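Local coordinates for tail component (PDB 5LY8), which probably binds host cell-wall saccharides through carbohydrate-binding modules of an evolved phage distal tail protein, this chain being the second such module, at residues Leu128-Gly142 against Phe154-Tyr168. Numbering follows the deposited sequence. Where two conformers were deposited one is given.
Sequences LFDDSASNDQWVFSG and FFDLLPRNYYRDGNY. With MG (magnesium ion), chain B.
Phe-140 and Asp-156 form an antiparallel hydrogen-bonded pair in the beta hairpin of strands 138-144 and 151-158: Phe-140 N to Asp-156 O is 2.9 Å and nearly straight (171°), and Asp-156 N returns a bond to Phe-140 O. Just before the strand, Gln-137, bent at chi2 (61°), brings NE2 in the conformer described to Leu-158 O (2.8 Å, from above the carbonyl plane) and also to Trp-138 O, which accepts, over a longer 3.2 Å, Leu-158 N.

Aromatic contacts line both sheet faces. On one, Val-139 CG1 sits over the centre of the Phe-155 ring, 3.5 Å from its centroid, while Phe-129 turns its edge to the same ring in an offset edge-to-face pair. On the other, the Phe-154 edge meets the Phe-140 face with planes at 62°, and Leu-158 CD1 touches Leu-128 CD1.

Charged and cation-pi contacts join the loop beyond. Arg-160, folded at chi2 and chi3, lays CD over the five-membered ring of Trp-138; its steeply tilted guanidinium points NH1 at the face near the six-membered ring's rim (3.4 Å to Trp-138 CZ2), a cation-pi contact with CZ 4.7 Å from the centroid. In the Asp-136 conformer described, NE (2.9 Å) and NH2 grip OD2 side-on, from one face of the carboxylate, while NH1 and NH2 meet Asp-165 OD1 end-on (NH2 at 2.9 Å).

Asp-130, Ser-132 and Asn-135 bind magnesium, completed by Ala-106 and Glu-108. In this conformer the network ties the residue following this metal loop to the 159-165 turn, and bonds on all three guanidinium nitrogens fix the cation's rotation against the indole, probably stabilising its charge.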
ATOM      1  N   LEU A 128       3.159  -4.781  -3.765  1.00  9.96           N
ATOM      2  CA  LEU A 128       3.039  -6.016  -4.509  1.00 10.05           C
ATOM      3  C   LEU A 128       3.346  -5.662  -5.950  1.00 10.51           C
ATOM      4  O   LEU A 128       2.857  -4.634  -6.437  1.00 10.48           O
ATOM      5  CB  LEU A 128       1.637  -6.633  -4.413  1.00  9.97           C
ATOM      6  CG  LEU A 128       1.471  -7.996  -5.068  1.00 11.00           C
ATOM      7  CD1 LEU A 128       2.214  -9.101  -4.297  1.00 12.69           C
ATOM      8  CD2 LEU A 128       0.001  -8.383  -5.187  1.00 12.78           C
ATOM      9  N   PHE A 129       4.146  -6.459  -6.635  1.00 10.66           N
ATOM     10  CA  PHE A 129       4.450  -6.135  -8.013  1.00 10.90           C
ATOM     11  C   PHE A 129       4.836  -7.369  -8.840  1.00 12.29           C
ATOM     12  O   PHE A 129       5.321  -8.337  -8.347  1.00 11.52           O
ATOM     13  CB  PHE A 129       5.563  -5.063  -8.111  1.00 11.83           C
ATOM     14  CG  PHE A 129       6.860  -5.480  -7.483  1.00 12.47           C
ATOM     15  CD1 PHE A 129       7.128  -5.253  -6.117  1.00 15.78           C
ATOM     16  CD2 PHE A 129       7.834  -6.104  -8.247  1.00 14.26           C
ATOM     17  CE1 PHE A 129       8.373  -5.661  -5.589  1.00 17.10           C
ATOM     18  CE2 PHE A 129       9.031  -6.499  -7.683  1.00 18.47           C
ATOM     19  CZ  PHE A 129       9.279  -6.270  -6.398  1.00 17.40           C
ATOM     20  N   ASP A 130       4.526  -7.239 -10.120  1.00 12.82           N
ATOM     21  CA  ASP A 130       4.886  -8.178 -11.194  1.00 11.31           C
ATOM     22  C   ASP A 130       5.567  -7.255 -12.197  1.00 11.61           C
ATOM     23  O   ASP A 130       4.939  -6.544 -12.895  1.00 11.60           O
ATOM     24  CB  ASP A 130       3.668  -8.919 -11.785  1.00 12.88           C
ATOM     25  CG  ASP A 130       4.064  -9.882 -12.938  1.00 13.63           C
ATOM     26  OD1 ASP A 130       5.135  -9.841 -13.378  1.00 15.11           O
ATOM     27  OD2 ASP A 130       3.251 -10.686 -13.376  1.00 19.18           O
ATOM     28  N   ASP A 131       6.888  -7.272 -12.195  1.00 11.99           N
ATOM     29  CA  ASP A 131       7.642  -6.326 -13.013  1.00 13.65           C
ATOM     30  C   ASP A 131       8.247  -6.858 -14.297  1.00 15.59           C
ATOM     31  O   ASP A 131       9.047  -6.197 -14.880  1.00 16.79           O
ATOM     32  CB  ASP A 131       8.720  -5.566 -12.170  1.00 15.14           C
ATOM     33  CG  ASP A 131       9.817  -6.476 -11.627  1.00 16.04           C
ATOM     34  OD1 ASP A 131       9.795  -7.637 -11.802  1.00 16.83           O
ATOM     35  OD2 ASP A 131      10.726  -5.944 -10.977  1.00 21.08           O
ATOM     36  N   SER A 132       7.838  -8.039 -14.720  1.00 13.30           N
ATOM     37  CA  SER A 132       8.369  -8.595 -15.967  1.00 13.16           C
ATOM     38  C   SER A 132       7.236  -9.035 -16.858  1.00 14.06           C
ATOM     39  O   SER A 132       6.336  -9.750 -16.406  1.00 14.15           O
ATOM     40  CB  SER A 132       9.265  -9.803 -15.685  1.00 15.16           C
ATOM     41  OG  SER A 132       9.699 -10.378 -16.913  1.00 17.73           O
ATOM     42  N   ALA A 133       7.325  -8.703 -18.158  1.00 13.14           N
ATOM     43  CA  ALA A 133       6.353  -9.160 -19.161  1.00 14.30           C
ATOM     44  C   ALA A 133       6.676 -10.552 -19.696  1.00 16.18           C
ATOM     45  O   ALA A 133       6.063 -10.984 -20.671  1.00 17.74           O
ATOM     46  CB  ALA A 133       6.239  -8.165 -20.306  1.00 15.20           C
ATOM     47  N   SER A 134       7.618 -11.258 -19.073  1.00 15.36           N
ATOM     48  CA  SER A 134       7.962 -12.619 -19.505  1.00 16.65           C
ATOM     49  C   SER A 134       7.905 -13.622 -18.340  1.00 17.55           C
ATOM     50  O   SER A 134       8.383 -14.749 -18.478  1.00 18.02           O
ATOM     51  CB  SER A 134       9.330 -12.638 -20.183  1.00 20.84           C
ATOM     52  OG  SER A 134      10.343 -12.142 -19.328  1.00 25.49           O
ATOM     53  N   ASN A 135       7.270 -13.254 -17.226  1.00 15.58           N
ATOM     54  CA  ASN A 135       7.187 -14.144 -16.070  1.00 15.45           C
ATOM     55  C   ASN A 135       5.949 -13.718 -15.279  1.00 17.11           C
ATOM     56  O   ASN A 135       5.616 -12.527 -15.267  1.00 16.99           O
ATOM     57  CB  ASN A 135       8.460 -13.907 -15.200  1.00 18.24           C
ATOM     58  CG  ASN A 135       8.807 -14.952 -14.180  1.00 34.59           C
ATOM     59  OD1 ASN A 135       8.186 -16.015 -14.121  1.00 26.05           O
ATOM     60  ND2 ASN A 135       9.865 -14.691 -13.399  1.00 25.13           N
ATOM     61  N   ASP A 136       5.249 -14.640 -14.616  0.50 15.61           N
ATOM     62  CA  ASP A 136       4.067 -14.245 -13.831  0.50 15.72           C
ATOM     63  C   ASP A 136       4.377 -14.266 -12.327  0.50 16.74           C
ATOM     64  O   ASP A 136       3.513 -14.464 -11.453  0.50 14.25           O
ATOM     65  CB  ASP A 136       2.834 -15.063 -14.238  0.50 18.74           C
ATOM     66  CG  ASP A 136       2.653 -16.370 -13.534  0.50 21.02           C
ATOM     67  OD1 ASP A 136       3.675 -17.031 -13.262  0.50 20.86           O
ATOM     68  OD2 ASP A 136       1.487 -16.700 -13.202  0.50 22.91           O
ATOM     69  N   GLN A 137       5.635 -14.087 -12.027  0.50 18.58           N
ATOM     70  CA  GLN A 137       6.028 -14.031 -10.661  0.50 18.54           C
ATOM     71  C   GLN A 137       5.602 -12.661 -10.087  0.50 19.09           C
ATOM     72  O   GLN A 137       5.805 -11.593 -10.693  0.50 18.10           O
ATOM     73  CB  GLN A 137       7.544 -14.194 -10.578  0.50 21.11           C
ATOM     74  CG  GLN A 137       8.078 -14.297  -9.161  0.50 30.16           C
ATOM     75  CD  GLN A 137       7.527 -15.471  -8.412  0.50 45.18           C
ATOM     76  OE1 GLN A 137       7.774 -16.626  -8.757  0.50 47.66           O
ATOM     77  NE2 GLN A 137       6.721 -15.188  -7.406  0.50 19.81           N
ATOM     78  N   TRP A 138       4.977 -12.712  -8.930  1.00 14.07           N
ATOM     79  CA  TRP A 138       4.765 -11.497  -8.198  1.00 14.23           C
ATOM     80  C   TRP A 138       5.543 -11.506  -6.878  1.00 12.70           C
ATOM     81  O   TRP A 138       5.932 -12.558  -6.364  1.00 12.85           O
ATOM     82  CB  TRP A 138       3.320 -11.097  -8.092  1.00 16.42           C
ATOM     83  CG  TRP A 138       2.362 -12.114  -7.604  1.00 16.80           C
ATOM     84  CD1 TRP A 138       2.644 -13.209  -6.827  1.00 19.78           C
ATOM     85  CD2 TRP A 138       0.943 -12.019  -7.652  1.00 15.59           C
ATOM     86  NE1 TRP A 138       1.478 -13.813  -6.424  1.00 19.40           N
ATOM     87  CE2 TRP A 138       0.416 -13.110  -6.932  1.00 19.75           C
ATOM     88  CE3 TRP A 138       0.060 -11.124  -8.249  1.00 16.86           C
ATOM     89  CZ2 TRP A 138      -0.969 -13.297  -6.752  1.00 19.80           C
ATOM     90  CZ3 TRP A 138      -1.299 -11.328  -8.114  1.00 17.78           C
ATOM     91  CH2 TRP A 138      -1.811 -12.418  -7.390  1.00 17.74           C
ATOM     92  N   VAL A 139       5.874 -10.309  -6.418  1.00 10.47           N
ATOM     93  CA  VAL A 139       6.734 -10.097  -5.266  1.00 10.53           C
ATOM     94  C   VAL A 139       6.010  -9.196  -4.273  1.00 11.47           C
ATOM     95  O   VAL A 139       5.464  -8.179  -4.648  1.00 10.57           O
ATOM     96  CB  VAL A 139       8.081  -9.442  -5.687  1.00 12.89           C
ATOM     97  CG1 VAL A 139       8.942  -9.136  -4.463  1.00 13.08           C
ATOM     98  CG2 VAL A 139       8.881 -10.335  -6.645  1.00 13.80           C
ATOM     99  N   PHE A 140       6.084  -9.574  -3.002  1.00 10.80           N
ATOM    100  CA  PHE A 140       5.562  -8.818  -1.876  1.00 10.34           C
ATOM    101  C   PHE A 140       6.766  -8.245  -1.140  1.00 11.80           C
ATOM    102  O   PHE A 140       7.673  -8.990  -0.781  1.00 11.79           O
ATOM    103  CB  PHE A 140       4.774  -9.791  -1.002  1.00 11.41           C
ATOM    104  CG  PHE A 140       4.344  -9.398   0.380  1.00 11.49           C
ATOM    105  CD1 PHE A 140       3.733  -8.177   0.612  1.00 13.06           C
ATOM    106  CD2 PHE A 140       4.460 -10.293   1.429  1.00 12.25           C
ATOM    107  CE1 PHE A 140       3.274  -7.846   1.894  1.00 14.28           C
ATOM    108  CE2 PHE A 140       4.015  -9.958   2.707  1.00 13.44           C
ATOM    109  CZ  PHE A 140       3.424  -8.737   2.930  1.00 12.75           C
ATOM    110  N   SER A 141       6.794  -6.915  -0.974  1.00 10.01           N
ATOM    111  CA  SER A 141       7.905  -6.254  -0.284  1.00  9.76           C
ATOM    112  C   SER A 141       7.427  -5.307   0.770  1.00 10.82           C
ATOM    113  O   SER A 141       6.305  -4.789   0.695  1.00 10.62           O
ATOM    114  CB  SER A 141       8.835  -5.552  -1.277  1.00 11.39           C
ATOM    115  OG  SER A 141       8.237  -4.394  -1.853  1.00 10.96           O
ATOM    116  N   GLY A 142       8.272  -5.080   1.762  1.00 10.63           N
ATOM    117  CA  GLY A 142       7.985  -4.128   2.814  1.00 10.84           C
ATOM    118  C   GLY A 142       9.187  -3.258   3.025  1.00 12.04           C
ATOM    119  O   GLY A 142      10.295  -3.782   3.163  1.00 12.01           O
ATOM    120  N   PHE A 154      12.116  -6.851   3.434  1.00 13.22           N
ATOM    121  CA  PHE A 154      12.011  -8.179   2.835  1.00 13.09           C
ATOM    122  C   PHE A 154      11.583  -8.013   1.393  1.00 13.42           C
ATOM    123  O   PHE A 154      10.968  -7.004   1.034  1.00 12.06           O
ATOM    124  CB  PHE A 154      11.007  -9.081   3.596  1.00 13.85           C
ATOM    125  CG  PHE A 154       9.598  -8.537   3.595  1.00 12.46           C
ATOM    126  CD1 PHE A 154       9.173  -7.668   4.587  1.00 13.35           C
ATOM    127  CD2 PHE A 154       8.694  -8.904   2.604  1.00 12.91           C
ATOM    128  CE1 PHE A 154       7.874  -7.164   4.583  1.00 13.39           C
ATOM    129  CE2 PHE A 154       7.403  -8.374   2.590  1.00 13.60           C
ATOM    130  CZ  PHE A 154       7.005  -7.506   3.577  1.00 13.01           C
ATOM    131  N   PHE A 155      11.851  -9.035   0.609  1.00 13.33           N
ATOM    132  CA  PHE A 155      11.484  -9.162  -0.790  1.00 12.49           C
ATOM    133  C   PHE A 155      11.061 -10.613  -0.905  1.00 14.63           C
ATOM    134  O   PHE A 155      11.914 -11.505  -0.864  1.00 16.70           O
ATOM    135  CB  PHE A 155      12.724  -8.855  -1.636  1.00 14.89           C
ATOM    136  CG  PHE A 155      12.551  -8.844  -3.141  1.00 15.18           C
ATOM    137  CD1 PHE A 155      12.460 -10.030  -3.862  1.00 16.38           C
ATOM    138  CD2 PHE A 155      12.575  -7.649  -3.843  1.00 16.60           C
ATOM    139  CE1 PHE A 155      12.336 -10.018  -5.260  1.00 16.44           C
ATOM    140  CE2 PHE A 155      12.476  -7.640  -5.240  1.00 16.17           C
ATOM    141  CZ  PHE A 155      12.367  -8.829  -5.936  1.00 15.47           C
ATOM    142  N   ASP A 156       9.756 -10.873  -0.959  1.00 13.59           N
ATOM    143  CA  ASP A 156       9.205 -12.226  -0.911  1.00 13.78           C
ATOM    144  C   ASP A 156       8.629 -12.613  -2.247  1.00 15.33           C
ATOM    145  O   ASP A 156       7.592 -12.079  -2.663  1.00 14.38           O
ATOM    146  CB  ASP A 156       8.126 -12.325   0.203  1.00 15.84           C
ATOM    147  CG  ASP A 156       8.632 -12.347   1.639  1.00 21.96           C
ATOM    148  OD1 ASP A 156       9.877 -12.280   1.844  1.00 22.68           O
ATOM    149  OD2 ASP A 156       7.792 -12.417   2.558  1.00 22.59           O
ATOM    150  N   LEU A 157       9.300 -13.548  -2.932  1.00 15.62           N
ATOM    151  CA  LEU A 157       8.822 -14.113  -4.197  1.00 17.90           C
ATOM    152  C   LEU A 157       7.721 -15.089  -3.816  1.00 22.07           C
ATOM    153  O   LEU A 157       7.998 -16.153  -3.246  1.00 25.13           O
ATOM    154  CB  LEU A 157       9.967 -14.832  -4.946  1.00 20.38           C
ATOM    155  CG  LEU A 157      10.962 -13.879  -5.615  1.00 27.01           C
ATOM    156  CD1 LEU A 157      12.373 -14.414  -5.570  1.00 29.84           C
ATOM    157  CD2 LEU A 157      10.584 -13.608  -7.034  1.00 29.49           C
ATOM    158  N   LEU A 158       6.465 -14.712  -4.071  1.00 16.98           N
ATOM    159  CA  LEU A 158       5.279 -15.458  -3.676  1.00 16.43           C
ATOM    160  C   LEU A 158       5.059 -16.660  -4.584  1.00 19.30           C
ATOM    161  O   LEU A 158       4.822 -16.473  -5.783  1.00 21.17           O
ATOM    162  CB  LEU A 158       4.046 -14.564  -3.754  1.00 15.77           C
ATOM    163  CG  LEU A 158       4.070 -13.335  -2.882  1.00 16.68           C
ATOM    164  CD1 LEU A 158       2.791 -12.551  -3.075  1.00 17.66           C
ATOM    165  CD2 LEU A 158       4.263 -13.703  -1.406  1.00 17.44           C
ATOM    166  N   PRO A 159       5.079 -17.901  -4.058  1.00 16.58           N
ATOM    167  CA  PRO A 159       4.866 -19.052  -4.952  1.00 16.56           C
ATOM    168  C   PRO A 159       3.472 -18.989  -5.581  1.00 17.24           C
ATOM    169  O   PRO A 159       2.470 -18.947  -4.861  1.00 16.73           O
ATOM    170  CB  PRO A 159       5.060 -20.264  -4.035  1.00 18.86           C
ATOM    171  CG  PRO A 159       4.863 -19.737  -2.641  1.00 24.26           C
ATOM    172  CD  PRO A 159       5.355 -18.316  -2.669  1.00 18.46           C
ATOM    173  N   ARG A 160       3.401 -18.960  -6.900  1.00 17.24           N
ATOM    174  CA  ARG A 160       2.121 -18.798  -7.591  1.00 17.96           C
ATOM    175  C   ARG A 160       1.082 -19.878  -7.378  1.00 22.04           C
ATOM    176  O   ARG A 160      -0.060 -19.654  -7.556  1.00 21.98           O
ATOM    177  CB  ARG A 160       2.333 -18.514  -9.071  1.00 19.96           C
ATOM    178  CG  ARG A 160       2.739 -17.068  -9.321  1.00 24.86           C
ATOM    179  CD  ARG A 160       1.536 -16.127  -9.286  1.00 24.35           C
ATOM    180  NE  ARG A 160       0.741 -16.141 -10.493  1.00 20.83           N
ATOM    181  CZ  ARG A 160      -0.538 -15.781 -10.537  1.00 25.98           C
ATOM    182  NH1 ARG A 160      -1.184 -15.463  -9.422  1.00 20.08           N
ATOM    183  NH2 ARG A 160      -1.176 -15.749 -11.668  1.00 19.92           N
ATOM    184  N   ASN A 161       1.510 -21.063  -6.971  1.00 19.40           N
ATOM    185  CA  ASN A 161       0.568 -22.129  -6.697  1.00 20.54           C
ATOM    186  C   ASN A 161      -0.236 -21.863  -5.454  1.00 24.03           C
ATOM    187  O   ASN A 161      -1.333 -22.341  -5.336  1.00 24.63           O
ATOM    188  CB  ASN A 161       1.324 -23.457  -6.529  1.00 24.99           C
ATOM    189  CG  ASN A 161       0.417 -24.621  -6.264  1.00 66.44           C
ATOM    190  OD1 ASN A 161      -0.483 -24.873  -7.022  1.00 66.06           O
ATOM    191  ND2 ASN A 161       0.640 -25.302  -5.155  1.00 61.75           N
ATOM    192  N   TYR A 162       0.362 -21.154  -4.517  1.00 19.56           N
ATOM    193  CA  TYR A 162      -0.226 -20.816  -3.246  1.00 19.28           C
ATOM    194  C   TYR A 162      -0.894 -19.421  -3.347  1.00 19.87           C
ATOM    195  O   TYR A 162      -1.990 -19.251  -2.940  1.00 19.83           O
ATOM    196  CB  TYR A 162       0.847 -20.845  -2.152  1.00 21.82           C
ATOM    197  CG  TYR A 162       0.419 -20.563  -0.720  1.00 24.87           C
ATOM    198  CD1 TYR A 162       0.118 -21.592   0.145  1.00 28.74           C
ATOM    199  CD2 TYR A 162       0.301 -19.291  -0.239  1.00 25.31           C
ATOM    200  CE1 TYR A 162      -0.295 -21.357   1.443  1.00 30.16           C
ATOM    201  CE2 TYR A 162      -0.094 -19.064   1.058  1.00 26.82           C
ATOM    202  CZ  TYR A 162      -0.393 -20.098   1.898  1.00 37.54           C
ATOM    203  OH  TYR A 162      -0.759 -19.841   3.187  1.00 40.80           O
ATOM    204  N   TYR A 163      -0.169 -18.476  -3.913  1.00 15.86           N
ATOM    205  CA  TYR A 163      -0.639 -17.098  -4.054  1.00 13.95           C
ATOM    206  C   TYR A 163      -1.273 -16.914  -5.399  1.00 14.69           C
ATOM    207  O   TYR A 163      -0.673 -16.373  -6.331  1.00 16.49           O
ATOM    208  CB  TYR A 163       0.506 -16.117  -3.824  1.00 14.42           C
ATOM    209  CG  TYR A 163       0.953 -16.124  -2.391  1.00 16.16           C
ATOM    210  CD1 TYR A 163       0.308 -15.339  -1.436  1.00 17.70           C
ATOM    211  CD2 TYR A 163       2.033 -16.896  -1.981  1.00 18.14           C
ATOM    212  CE1 TYR A 163       0.723 -15.327  -0.110  1.00 20.54           C
ATOM    213  CE2 TYR A 163       2.475 -16.875  -0.655  1.00 19.43           C
ATOM    214  CZ  TYR A 163       1.812 -16.088   0.276  1.00 24.18           C
ATOM    215  OH  TYR A 163       2.211 -16.087   1.590  1.00 25.10           O
ATOM    216  N   ARG A 164      -2.494 -17.430  -5.513  1.00 14.46           N
ATOM    217  CA  ARG A 164      -3.241 -17.434  -6.762  1.00 15.19           C
ATOM    218  C   ARG A 164      -3.916 -16.093  -6.988  1.00 16.26           C
ATOM    219  O   ARG A 164      -4.071 -15.292  -6.056  1.00 15.44           O
ATOM    220  CB  ARG A 164      -4.333 -18.533  -6.727  1.00 16.98           C
ATOM    221  CG  ARG A 164      -3.785 -19.973  -6.692  1.00 31.36           C
ATOM    222  CD  ARG A 164      -4.884 -20.975  -6.344  1.00 51.78           C
ATOM    223  NE  ARG A 164      -4.618 -22.319  -6.870  1.00 75.09           N
ATOM    224  CZ  ARG A 164      -5.108 -23.446  -6.358  1.00 96.40           C
ATOM    225  NH1 ARG A 164      -5.878 -23.415  -5.276  1.00 83.79           N
ATOM    226  NH2 ARG A 164      -4.813 -24.617  -6.909  1.00 88.16           N
ATOM    227  N   ASP A 165      -4.369 -15.846  -8.207  1.00 15.17           N
ATOM    228  CA  ASP A 165      -5.171 -14.652  -8.469  1.00 14.73           C
ATOM    229  C   ASP A 165      -6.367 -14.633  -7.495  1.00 16.28           C
ATOM    230  O   ASP A 165      -6.955 -15.686  -7.209  1.00 16.42           O
ATOM    231  CB  ASP A 165      -5.750 -14.744  -9.879  1.00 15.95           C
ATOM    232  CG  ASP A 165      -4.773 -14.641 -11.033  1.00 15.93           C
ATOM    233  OD1 ASP A 165      -3.578 -14.333 -10.789  1.00 15.81           O
ATOM    234  OD2 ASP A 165      -5.227 -14.767 -12.189  1.00 18.42           O
ATOM    235  N   GLY A 166      -6.716 -13.458  -6.985  1.00 13.56           N
ATOM    236  CA  GLY A 166      -7.887 -13.402  -6.124  1.00 14.24           C
ATOM    237  C   GLY A 166      -7.862 -12.291  -5.114  1.00 12.51           C
ATOM    238  O   GLY A 166      -7.224 -11.262  -5.319  1.00 12.49           O
ATOM    239  N   ASN A 167      -8.589 -12.491  -4.029  1.00 12.62           N
ATOM    240  CA  ASN A 167      -8.832 -11.490  -3.011  1.00 11.83           C
ATOM    241  C   ASN A 167      -7.835 -11.520  -1.871  1.00 13.26           C
ATOM    242  O   ASN A 167      -7.580 -12.572  -1.278  1.00 13.40           O
ATOM    243  CB  ASN A 167     -10.258 -11.712  -2.447  1.00 13.85           C
ATOM    244  CG  ASN A 167     -11.330 -11.562  -3.515  1.00 15.04           C
ATOM    245  OD1 ASN A 167     -11.484 -10.486  -4.110  1.00 13.92           O
ATOM    246  ND2 ASN A 167     -12.077 -12.656  -3.784  1.00 15.64           N
ATOM    247  N   TYR A 168      -7.263 -10.343  -1.544  1.00 10.82           N
ATOM    248  CA  TYR A 168      -6.275 -10.256  -0.481  1.00 11.64           C
ATOM    249  C   TYR A 168      -6.506  -9.029   0.374  1.00 12.62           C
ATOM    250  O   TYR A 168      -7.011  -8.013  -0.124  1.00 12.19           O
ATOM    251  CB  TYR A 168      -4.852 -10.111  -1.104  1.00 12.07           C
ATOM    252  CG  TYR A 168      -4.337 -11.351  -1.803  1.00 11.83           C
ATOM    253  CD1 TYR A 168      -4.643 -11.604  -3.138  1.00 12.54           C
ATOM    254  CD2 TYR A 168      -3.580 -12.297  -1.114  1.00 12.71           C
ATOM    255  CE1 TYR A 168      -4.230 -12.780  -3.761  1.00 13.06           C
ATOM    256  CE2 TYR A 168      -3.103 -13.433  -1.751  1.00 13.98           C
ATOM    257  CZ  TYR A 168      -3.454 -13.681  -3.058  1.00 14.63           C
ATOM    258  OH  TYR A 168      -3.021 -14.830  -3.672  1.00 15.73           O
TER
HETATM  259 MG    MG B 301       4.316 -10.613 -15.669  1.00 14.93          MG
HETATM  260  O   HOH W   1       5.737 -19.166  -8.504  1.00 27.08           O